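Long-range contacts in Hcp protein (Burkholderia pseudomallei K96243, PDB 3WX6), which forms hexameric rings that probably stack into the inner tube of the type VI secretion system, along which effectors are thought to be expelled: residues L7-K12 with E83-T88; N37-P42 with A53-T58; F110-I115 with T147-S152; T116-Y121 with E142-T147. All coordinates share one frame; numbering follows the deposited sequence.

Contact 1. Residues L7-K12 with E83-T88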
# COMPACT_ATOMS: atom_id res chain seq x y z
N LEU A 7 12.52 -29.07 -6.08
CA LEU A 7 13.59 -29.16 -5.09
C LEU A 7 14.01 -30.57 -4.80
O LEU A 7 13.22 -31.34 -4.28
CB LEU A 7 13.18 -28.52 -3.76
CG LEU A 7 14.28 -28.56 -2.67
CD1 LEU A 7 15.64 -28.10 -3.18
CD2 LEU A 7 13.90 -27.78 -1.43
N LYS A 8 15.25 -30.91 -5.10
CA LYS A 8 15.77 -32.17 -4.62
C LYS A 8 16.71 -31.77 -3.50
O LYS A 8 17.69 -31.06 -3.73
CB LYS A 8 16.47 -32.97 -5.72
CG LYS A 8 16.66 -34.45 -5.40
CD LYS A 8 17.98 -34.99 -5.92
CE LYS A 8 18.27 -36.38 -5.40
NZ LYS A 8 17.20 -37.38 -5.72
N VAL A 9 16.41 -32.22 -2.29
CA VAL A 9 17.14 -31.77 -1.12
C VAL A 9 17.53 -32.92 -0.19
O VAL A 9 16.79 -33.89 -0.02
CB VAL A 9 16.32 -30.70 -0.34
CG1 VAL A 9 15.06 -31.32 0.25
CG2 VAL A 9 17.16 -30.04 0.73
N LYS A 10 18.72 -32.80 0.39
CA LYS A 10 19.29 -33.81 1.27
C LYS A 10 20.10 -33.09 2.33
O LYS A 10 20.96 -32.28 2.01
CB LYS A 10 20.16 -34.80 0.50
CG LYS A 10 21.12 -35.59 1.37
CD LYS A 10 21.09 -37.07 1.00
CE LYS A 10 22.31 -37.83 1.53
NZ LYS A 10 22.73 -38.94 0.62
N GLY A 11 19.82 -33.39 3.60
CA GLY A 11 20.58 -32.79 4.69
C GLY A 11 21.87 -33.50 5.04
O GLY A 11 22.05 -34.67 4.70
N LYS A 12 22.77 -32.79 5.71
CA LYS A 12 24.00 -33.38 6.24
C LYS A 12 23.69 -34.55 7.15
O LYS A 12 24.41 -35.55 7.18
CB LYS A 12 24.81 -32.34 7.02
CG LYS A 12 26.28 -32.28 6.70
CD LYS A 12 26.52 -31.69 5.32
CE LYS A 12 27.99 -31.42 5.08
NZ LYS A 12 28.18 -30.47 3.95
N GLU A 83 23.31 -31.08 2.01
CA GLU A 83 24.34 -31.79 1.27
C GLU A 83 24.12 -31.69 -0.24
O GLU A 83 25.07 -31.54 -1.00
CB GLU A 83 24.38 -33.26 1.70
CG GLU A 83 25.78 -33.88 1.69
CD GLU A 83 25.76 -35.32 2.17
OE1 GLU A 83 24.65 -35.86 2.36
OE2 GLU A 83 26.85 -35.92 2.36
N GLU A 84 22.86 -31.81 -0.65
CA GLU A 84 22.46 -31.48 -2.02
C GLU A 84 21.33 -30.45 -2.01
O GLU A 84 20.37 -30.57 -1.26
CB GLU A 84 22.05 -32.74 -2.80
CG GLU A 84 21.48 -32.44 -4.18
CD GLU A 84 20.99 -33.68 -4.90
OE1 GLU A 84 20.76 -34.72 -4.24
OE2 GLU A 84 20.82 -33.61 -6.14
N PHE A 85 21.46 -29.43 -2.85
CA PHE A 85 20.40 -28.45 -3.05
C PHE A 85 20.32 -28.17 -4.52
O PHE A 85 21.10 -27.41 -5.09
CB PHE A 85 20.67 -27.17 -2.26
CG PHE A 85 19.43 -26.36 -2.00
CD1 PHE A 85 19.02 -25.39 -2.90
CD2 PHE A 85 18.67 -26.59 -0.87
CE1 PHE A 85 17.88 -24.64 -2.66
CE2 PHE A 85 17.52 -25.86 -0.63
CZ PHE A 85 17.13 -24.87 -1.53
N GLU A 86 19.35 -28.82 -5.15
CA GLU A 86 19.23 -28.76 -6.58
C GLU A 86 17.80 -28.42 -6.95
O GLU A 86 16.86 -29.11 -6.56
CB GLU A 86 19.70 -30.09 -7.17
CG GLU A 86 19.19 -30.45 -8.53
CD GLU A 86 20.00 -31.57 -9.17
OE1 GLU A 86 21.16 -31.76 -8.76
OE2 GLU A 86 19.47 -32.25 -10.08
N ILE A 87 17.65 -27.32 -7.67
CA ILE A 87 16.34 -26.82 -8.04
C ILE A 87 16.17 -26.95 -9.55
O ILE A 87 16.91 -26.32 -10.31
CB ILE A 87 16.15 -25.35 -7.60
CG1 ILE A 87 15.82 -25.24 -6.11
CG2 ILE A 87 15.05 -24.69 -8.40
CD1 ILE A 87 14.45 -25.75 -5.73
N THR A 88 15.24 -27.80 -9.99
CA THR A 88 15.00 -27.94 -11.43
C THR A 88 13.75 -27.12 -11.71
O THR A 88 12.80 -27.12 -10.93
CB THR A 88 14.85 -29.41 -11.87
OG1 THR A 88 14.71 -29.48 -13.30
CG2 THR A 88 13.66 -30.04 -11.24
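L7 and F85 meet over the face of the phenyl ring: L7 CD1 stands 3.8 Å above the plane of the F85 ring, over its centre, a CH-pi contact. The branch gets there because CG lies opposite the backbone nitrogen (chi1 -179°). I87 CD1 packs beside the same leucine, 3.6 Å from L7 CB, and V9 CG2 lies beside F85 CD2 at 4.1 Å. Strands 8-11 and 84-87 run antiparallel. K8 and E86 form a hydrogen-bonded pair; the K8 N to E86 O bond, 2.8 Å, is almost straight. At the far end E83 and E84 both face K10 in a classic beta bulge, where K10 O takes E83 N at 2.6 Å and E84 N only weakly. The opposite face is polar. K8 passes across the E84 carboxylate with its methylenes, CD 3.2 Å from OE2, while K8 NZ stays 4.7 Å from E84 OE1, too far for a salt bridge, though the opposite charges may still attract weakly. The strand 8-11 is outermost in its sheet within this chain. F85 continues the ladder to F110, while F72 of helix 69-78 and L61 of strand 56-63 pack over the apolar face.

Contact 2. Residues N37-P42 with A53-T58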
# COMPACT_ATOMS: atom_id res chain seq x y z
N ASN A 37 15.11 -16.03 -6.36
CA ASN A 37 16.55 -15.96 -6.19
C ASN A 37 17.09 -14.54 -6.13
O ASN A 37 16.95 -13.76 -7.06
CB ASN A 37 17.25 -16.73 -7.31
CG ASN A 37 18.74 -16.91 -7.07
OD1 ASN A 37 19.17 -17.08 -5.93
ND2 ASN A 37 19.52 -16.87 -8.14
N ASP A 38 17.72 -14.21 -5.00
CA ASP A 38 18.31 -12.90 -4.77
C ASP A 38 19.82 -13.01 -4.60
O ASP A 38 20.31 -13.81 -3.80
CB ASP A 38 17.68 -12.26 -3.53
CG ASP A 38 18.22 -10.87 -3.24
OD1 ASP A 38 17.86 -9.92 -3.95
OD2 ASP A 38 19.00 -10.72 -2.27
N TYR A 39 20.57 -12.21 -5.36
CA TYR A 39 22.02 -12.16 -5.24
C TYR A 39 22.51 -10.71 -5.31
O TYR A 39 22.09 -9.96 -6.19
CB TYR A 39 22.69 -13.01 -6.32
CG TYR A 39 24.12 -13.39 -6.00
CD1 TYR A 39 25.16 -12.50 -6.24
CD2 TYR A 39 24.43 -14.62 -5.46
CE1 TYR A 39 26.47 -12.84 -5.95
CE2 TYR A 39 25.73 -14.97 -5.17
CZ TYR A 39 26.75 -14.08 -5.42
OH TYR A 39 28.04 -14.43 -5.14
N ASP A 40 23.40 -10.34 -4.39
CA ASP A 40 23.87 -8.96 -4.29
C ASP A 40 25.39 -8.85 -4.29
O ASP A 40 26.07 -9.66 -3.66
CB ASP A 40 23.32 -8.31 -3.02
CG ASP A 40 23.63 -6.83 -2.95
OD1 ASP A 40 22.89 -6.05 -3.56
OD2 ASP A 40 24.62 -6.46 -2.29
N MSE A 41 25.91 -7.85 -4.99
CA MSE A 41 27.35 -7.57 -5.00
C MSE A 41 27.60 -6.06 -4.96
O MSE A 41 27.13 -5.33 -5.83
CB MSE A 41 28.02 -8.20 -6.23
CG MSE A 41 29.49 -7.82 -6.40
SE MSE A 41 30.69 -8.80 -5.22
CE MSE A 41 30.67 -10.52 -6.13
N PRO A 42 28.35 -5.60 -3.94
CA PRO A 42 28.68 -4.17 -3.80
C PRO A 42 29.56 -3.68 -4.95
O PRO A 42 30.44 -4.42 -5.40
CB PRO A 42 29.44 -4.11 -2.47
CG PRO A 42 29.91 -5.50 -2.23
CD PRO A 42 28.87 -6.40 -2.82
N ALA A 53 32.95 -13.18 -0.39
CA ALA A 53 32.71 -12.70 0.97
C ALA A 53 31.94 -11.39 0.96
O ALA A 53 31.22 -11.09 1.91
CB ALA A 53 34.02 -12.54 1.71
N ALA A 54 32.09 -10.62 -0.11
CA ALA A 54 31.37 -9.35 -0.25
C ALA A 54 29.94 -9.60 -0.69
O ALA A 54 29.05 -8.80 -0.40
CB ALA A 54 32.08 -8.44 -1.22
N ALA A 55 29.74 -10.69 -1.41
CA ALA A 55 28.43 -10.97 -1.97
C ALA A 55 27.54 -11.71 -0.98
O ALA A 55 28.01 -12.25 0.03
CB ALA A 55 28.56 -11.77 -3.25
N ARG A 56 26.25 -11.75 -1.28
CA ARG A 56 25.30 -12.51 -0.49
C ARG A 56 24.33 -13.17 -1.44
O ARG A 56 23.64 -12.50 -2.20
CB ARG A 56 24.54 -11.63 0.50
CG ARG A 56 25.37 -10.88 1.53
CD ARG A 56 25.95 -11.80 2.59
NE ARG A 56 26.59 -11.05 3.67
CZ ARG A 56 27.87 -10.69 3.69
NH1 ARG A 56 28.66 -11.01 2.68
NH2 ARG A 56 28.35 -10.02 4.72
N GLY A 57 24.27 -14.49 -1.40
CA GLY A 57 23.33 -15.21 -2.23
C GLY A 57 22.23 -15.78 -1.37
O GLY A 57 22.49 -16.48 -0.39
N THR A 58 20.99 -15.48 -1.74
CA THR A 58 19.83 -15.96 -1.01
C THR A 58 18.74 -16.41 -1.96
O THR A 58 18.35 -15.67 -2.86
CB THR A 58 19.28 -14.85 -0.09
OG1 THR A 58 20.13 -14.69 1.05
CG2 THR A 58 17.87 -15.17 0.36
O HOH W 1 21.07 -11.81 -1.02
O HOH W 2 26.26 -8.14 -0.01
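Y39 and M41 both place CG anti to the backbone nitrogen (chi1 -161° for Y39), and this, with two further bends in the selenomethionine chain (chi2 78°, chi3 74°), brings both ends to A55. The hydroxyl OH of Y39 lies 3.3 Å from A55 CB, and M41 CE reaches the same methyl at 3.8 Å. Y39 CD2 lies 3.5 Å from G57 CA, where the absence of a side chain lets the tyrosine rest directly against the backbone. The carbonyl R56 O stands above one face of the ring, offset toward its rim.

D38 with T58 and D40 with R56 are hydrogen-bonded pairs, each closed by two backbone bonds, whereas Y39 and G57 form the non-hydrogen-bonded pair between them. On the face that carries D38, D40, R56 and T58, water 1 bridges the strands by donating to D38 OD2 at 2.7 Å and to R56 O at 2.9 Å. Water 2 donates to D40 OD2 and to A54 O, tying the strand to the end of helix 51-54. R56 folds back over the end of that helix: its NH1 donates to A53 O at 2.7 Å and to A55 O at 3.0 Å, both acceptors near the guanidinium plane, which fixes the rotation of that group.

This antiparallel pair lies at one edge of the four-stranded sheet of the chain. Strand 56-63 is flanked on its other side by strand 142-148, and strand 36-40 pairs with a strand of the third subunit, whose H117 bonds to both D38 and D40.

Contact 3. Residues F110-I115 with T147-S152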
# COMPACT_ATOMS: atom_id res chain seq x y z
N PHE A 110 23.18 -25.46 -5.76
CA PHE A 110 23.71 -24.52 -4.78
C PHE A 110 24.63 -25.26 -3.82
O PHE A 110 24.35 -26.40 -3.47
CB PHE A 110 22.56 -23.85 -4.02
CG PHE A 110 21.66 -22.99 -4.87
CD1 PHE A 110 22.09 -21.74 -5.30
CD2 PHE A 110 20.39 -23.42 -5.23
CE1 PHE A 110 21.27 -20.94 -6.08
CE2 PHE A 110 19.57 -22.62 -6.00
CZ PHE A 110 20.00 -21.38 -6.42
N GLU A 111 25.73 -24.64 -3.42
CA GLU A 111 26.63 -25.27 -2.45
C GLU A 111 26.64 -24.51 -1.14
O GLU A 111 26.21 -23.35 -1.08
CB GLU A 111 28.05 -25.37 -2.99
CG GLU A 111 28.21 -26.38 -4.10
CD GLU A 111 29.64 -26.46 -4.58
OE1 GLU A 111 30.47 -25.64 -4.14
OE2 GLU A 111 29.94 -27.36 -5.40
N LYS A 112 27.13 -25.18 -0.10
CA LYS A 112 27.18 -24.63 1.24
C LYS A 112 25.84 -24.01 1.61
O LYS A 112 25.78 -22.85 2.04
CB LYS A 112 28.31 -23.60 1.35
CG LYS A 112 29.70 -24.19 1.19
CD LYS A 112 30.76 -23.14 1.46
CE LYS A 112 32.15 -23.67 1.19
NZ LYS A 112 33.15 -22.57 1.14
N VAL A 113 24.77 -24.76 1.42
CA VAL A 113 23.44 -24.24 1.67
C VAL A 113 23.09 -24.31 3.14
O VAL A 113 23.22 -25.35 3.78
CB VAL A 113 22.37 -24.99 0.86
CG1 VAL A 113 20.99 -24.41 1.13
CG2 VAL A 113 22.69 -24.90 -0.61
N LEU A 114 22.66 -23.17 3.68
CA LEU A 114 22.26 -23.06 5.07
C LEU A 114 20.92 -22.36 5.13
O LEU A 114 20.73 -21.31 4.52
CB LEU A 114 23.29 -22.27 5.88
CG LEU A 114 23.18 -22.32 7.42
CD1 LEU A 114 23.55 -23.68 7.99
CD2 LEU A 114 24.02 -21.22 8.06
N ILE A 115 20.00 -22.94 5.88
CA ILE A 115 18.69 -22.33 6.05
C ILE A 115 18.87 -21.17 7.02
O ILE A 115 19.43 -21.34 8.10
CB ILE A 115 17.64 -23.33 6.58
CG1 ILE A 115 17.64 -24.59 5.71
CG2 ILE A 115 16.26 -22.72 6.56
CD1 ILE A 115 16.60 -25.62 6.10
N THR A 147 20.59 -19.56 2.36
CA THR A 147 21.78 -18.80 2.02
C THR A 147 22.80 -19.76 1.41
O THR A 147 22.95 -20.89 1.87
CB THR A 147 22.38 -18.08 3.26
OG1 THR A 147 21.46 -17.09 3.72
CG2 THR A 147 23.70 -17.42 2.93
N TYR A 148 23.50 -19.31 0.36
CA TYR A 148 24.44 -20.18 -0.34
C TYR A 148 25.75 -19.48 -0.69
O TYR A 148 25.85 -18.25 -0.59
CB TYR A 148 23.79 -20.74 -1.62
CG TYR A 148 23.23 -19.70 -2.57
CD1 TYR A 148 24.05 -19.03 -3.47
CD2 TYR A 148 21.88 -19.40 -2.57
CE1 TYR A 148 23.54 -18.09 -4.33
CE2 TYR A 148 21.36 -18.46 -3.44
CZ TYR A 148 22.20 -17.81 -4.31
OH TYR A 148 21.70 -16.87 -5.18
N SER A 149 26.74 -20.26 -1.09
CA SER A 149 28.01 -19.74 -1.58
C SER A 149 28.12 -19.98 -3.07
O SER A 149 27.81 -19.10 -3.88
CB SER A 149 29.19 -20.37 -0.84
OG SER A 149 29.39 -19.75 0.42
N GLY A 150 28.57 -21.17 -3.45
CA GLY A 150 28.64 -21.54 -4.85
C GLY A 150 27.27 -21.75 -5.47
O GLY A 150 26.33 -22.16 -4.78
N TYR A 151 27.17 -21.52 -6.77
CA TYR A 151 25.91 -21.67 -7.50
C TYR A 151 26.14 -22.00 -8.97
O TYR A 151 27.19 -21.69 -9.53
CB TYR A 151 25.05 -20.40 -7.37
CG TYR A 151 25.65 -19.15 -7.99
CD1 TYR A 151 25.43 -18.85 -9.32
CD2 TYR A 151 26.38 -18.25 -7.22
CE1 TYR A 151 25.96 -17.71 -9.88
CE2 TYR A 151 26.91 -17.11 -7.78
CZ TYR A 151 26.69 -16.84 -9.11
OH TYR A 151 27.21 -15.70 -9.68
N SER A 152 25.15 -22.64 -9.58
CA SER A 152 25.17 -22.92 -11.02
C SER A 152 23.76 -22.83 -11.60
O SER A 152 22.83 -23.40 -11.04
CB SER A 152 25.79 -24.29 -11.30
OG SER A 152 25.93 -24.51 -12.69
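F110-I115 and T147-S152 run antiparallel with two pairs of backbone bonds separated by an irregular step: L114 and T147 exchange bonds (L114 N to T147 O 2.9 Å), then, past K112, whose positive phi of 48° turns the chain, E111 N donates to G150 O at 2.9 Å and S149 N to E111 O. The arrangement is a pair of strands bending together from one sheet of the Hcp beta-barrel into the other: 114-120 and 142-148 belong to the four-stranded sheet, 108-110 and 151-153 to the five-stranded one.

Apolar side chains pack on the inner side of the corner. F110 has CG beside its backbone nitrogen (chi1 -65°), and its CD1 sits 3.5 Å above the plane of the Y148 ring, over its centre; the two rings cross obliquely, their planes at 37°. Y151 adds its CB, 3.9 Å from F110 CD1, while its hydroxyl bonds L73 O of the third subunit. I59 of strand 56-63 packs against both F110 and Y148, and V113 is in touch with F85 and F146, so the corner joins the apolar interior between the sheets.

On the side of K112 and S149 the contact is between more exposed residues. K112, extended beyond CG, passes S149 with its aliphatic part, K112 CD lying 3.8 Å from S149 OG.

Contact 4. Residues T116-Y121 with E142-T147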
# COMPACT_ATOMS: atom_id res chain seq x y z
N THR A 116 18.42 -19.99 6.61
CA THR A 116 18.64 -18.80 7.42
C THR A 116 17.35 -18.20 7.96
O THR A 116 17.37 -17.46 8.94
CB THR A 116 19.39 -17.71 6.63
OG1 THR A 116 18.87 -17.63 5.29
CG2 THR A 116 20.88 -18.04 6.58
N HIS A 117 16.23 -18.52 7.32
CA HIS A 117 14.95 -17.99 7.78
C HIS A 117 13.76 -18.84 7.35
O HIS A 117 13.80 -19.52 6.33
CB HIS A 117 14.76 -16.56 7.28
CG HIS A 117 13.82 -15.76 8.12
ND1 HIS A 117 14.24 -15.06 9.23
CD2 HIS A 117 12.49 -15.55 8.01
CE1 HIS A 117 13.20 -14.44 9.77
NE2 HIS A 117 12.13 -14.73 9.05
N MSE A 118 12.68 -18.79 8.13
CA MSE A 118 11.47 -19.52 7.79
C MSE A 118 10.23 -18.89 8.43
O MSE A 118 10.21 -18.59 9.63
CB MSE A 118 11.60 -21.00 8.21
CG MSE A 118 10.88 -21.98 7.29
SE MSE A 118 11.20 -23.85 7.73
CE MSE A 118 13.11 -23.79 7.94
N ASP A 119 9.19 -18.70 7.63
CA ASP A 119 7.88 -18.27 8.13
C ASP A 119 6.81 -19.30 7.85
O ASP A 119 6.41 -19.48 6.71
CB ASP A 119 7.47 -16.94 7.51
CG ASP A 119 8.37 -15.80 7.92
OD1 ASP A 119 8.09 -15.20 8.98
OD2 ASP A 119 9.35 -15.50 7.21
N GLN A 120 6.32 -19.97 8.90
CA GLN A 120 5.20 -20.88 8.74
C GLN A 120 3.93 -20.19 9.22
O GLN A 120 3.93 -19.57 10.29
CB GLN A 120 5.42 -22.18 9.51
CG GLN A 120 6.73 -22.87 9.19
CD GLN A 120 6.91 -24.16 9.97
OE1 GLN A 120 6.99 -24.15 11.20
NE2 GLN A 120 6.96 -25.27 9.25
N TYR A 121 2.86 -20.30 8.44
CA TYR A 121 1.63 -19.57 8.72
C TYR A 121 0.41 -20.17 8.03
O TYR A 121 0.50 -21.20 7.36
CB TYR A 121 1.79 -18.11 8.33
CG TYR A 121 2.29 -17.86 6.92
CD1 TYR A 121 1.41 -17.81 5.85
CD2 TYR A 121 3.63 -17.64 6.68
CE1 TYR A 121 1.87 -17.57 4.57
CE2 TYR A 121 4.10 -17.40 5.40
CZ TYR A 121 3.21 -17.37 4.35
OH TYR A 121 3.66 -17.13 3.08
N GLU A 142 4.51 -22.03 3.98
CA GLU A 142 5.71 -21.60 4.69
C GLU A 142 6.61 -20.93 3.68
O GLU A 142 6.41 -21.08 2.48
CB GLU A 142 6.40 -22.78 5.39
CG GLU A 142 6.77 -23.94 4.49
CD GLU A 142 7.07 -25.21 5.26
OE1 GLU A 142 7.38 -25.13 6.47
OE2 GLU A 142 6.97 -26.30 4.66
N GLU A 143 7.59 -20.18 4.16
CA GLU A 143 8.58 -19.56 3.28
C GLU A 143 9.98 -19.81 3.80
O GLU A 143 10.38 -19.27 4.83
CB GLU A 143 8.32 -18.06 3.15
CG GLU A 143 7.02 -17.71 2.46
CD GLU A 143 6.81 -16.23 2.36
OE1 GLU A 143 6.77 -15.56 3.41
OE2 GLU A 143 6.67 -15.72 1.23
N ILE A 144 10.74 -20.65 3.09
CA ILE A 144 12.07 -21.03 3.53
C ILE A 144 13.14 -20.26 2.76
O ILE A 144 13.23 -20.34 1.53
CB ILE A 144 12.32 -22.54 3.36
CG1 ILE A 144 11.11 -23.35 3.85
CG2 ILE A 144 13.56 -22.96 4.12
CD1 ILE A 144 10.19 -23.79 2.75
N LYS A 145 13.95 -19.51 3.49
CA LYS A 145 14.97 -18.67 2.89
C LYS A 145 16.34 -19.31 3.11
O LYS A 145 16.79 -19.48 4.24
CB LYS A 145 14.87 -17.26 3.50
CG LYS A 145 15.96 -16.27 3.13
CD LYS A 145 15.48 -14.84 3.41
CE LYS A 145 16.63 -13.87 3.60
NZ LYS A 145 16.40 -12.59 2.87
N PHE A 146 16.99 -19.69 2.01
CA PHE A 146 18.30 -20.32 2.07
C PHE A 146 19.43 -19.35 1.75
O PHE A 146 19.25 -18.40 0.99
CB PHE A 146 18.37 -21.51 1.09
CG PHE A 146 17.30 -22.56 1.32
CD1 PHE A 146 16.02 -22.41 0.78
CD2 PHE A 146 17.58 -23.71 2.04
CE1 PHE A 146 15.05 -23.38 0.98
CE2 PHE A 146 16.61 -24.69 2.24
CZ PHE A 146 15.34 -24.52 1.70
N THR A 147 20.59 -19.56 2.36
CA THR A 147 21.78 -18.80 2.02
C THR A 147 22.80 -19.76 1.41
O THR A 147 22.95 -20.89 1.87
CB THR A 147 22.38 -18.08 3.26
OG1 THR A 147 21.46 -17.09 3.72
CG2 THR A 147 23.70 -17.42 2.93
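A classic beta bulge opens the antiparallel pairing of strands 116-120 and 142-147 at one side of the four-stranded sheet: T116 and H117 both face K145. Its oxygen is held by three donors. K145 O takes T116 N at 2.9 Å, nearly along the carbonyl axis, H117 N at 3.3 Å on a lone pair, and T116 OG1 from well above the carbonyl plane (58°). T147 OG1 in turn donates to T116 OG1 at 3.1 Å, so the threonine hydroxyl relays between the two strands.

Past the bulge the pairing is regular, and the faces separate by character. On the inner one M118 CG lies 3.7 Å from I144 CG1, side by side, and Q120 NE2 donates to E142 OE1 at 2.8 Å, with amide and carboxylate nearly coplanar (11°), while Q120 OE1 accepts from Y108 of the fourth subunit. E142 OE2 has K63 in a salt bridge and S69 OG besides, which makes this carboxylate a buried charge with partners at both oxygens.

The other face is charged and mixed, with D119 and E143 beside H117 and K145. D119 OD2 and E143 OE1 approach to 4.6 Å, and the Y121 ring stands perpendicular to the E143 carboxylate. H117 is bonded through both ring nitrogens to D38 and D40 of the fourth subunit. Two acidic partners and the nearby D119 would favour a doubly protonated, positively charged imidazole, which would probably add an electrostatic component to this subunit interface.

Contact 3 touches each of the other three. It meets contact 1 through the sheet, F85 O lying 2.9 Å from F110 N, and contact 2 through Y148, whose OH lies 2.6 Å from N37 OD1 and whose N lies 3.1 Å from G57 O. It shares T147 with contact 4, which lengthens the same strand pair. Contacts 1 and 2 sit on opposite sides of the chain's centre, centres about 20 Å apart and nearest atoms about 8 Å. F85 and F146 bring contacts 1 and 4 together across the interior. Contacts 2 and 4 mark the two edges of one sheet, and each edge pairs with a neighbouring subunit, consistent with ring closure in the hexamer.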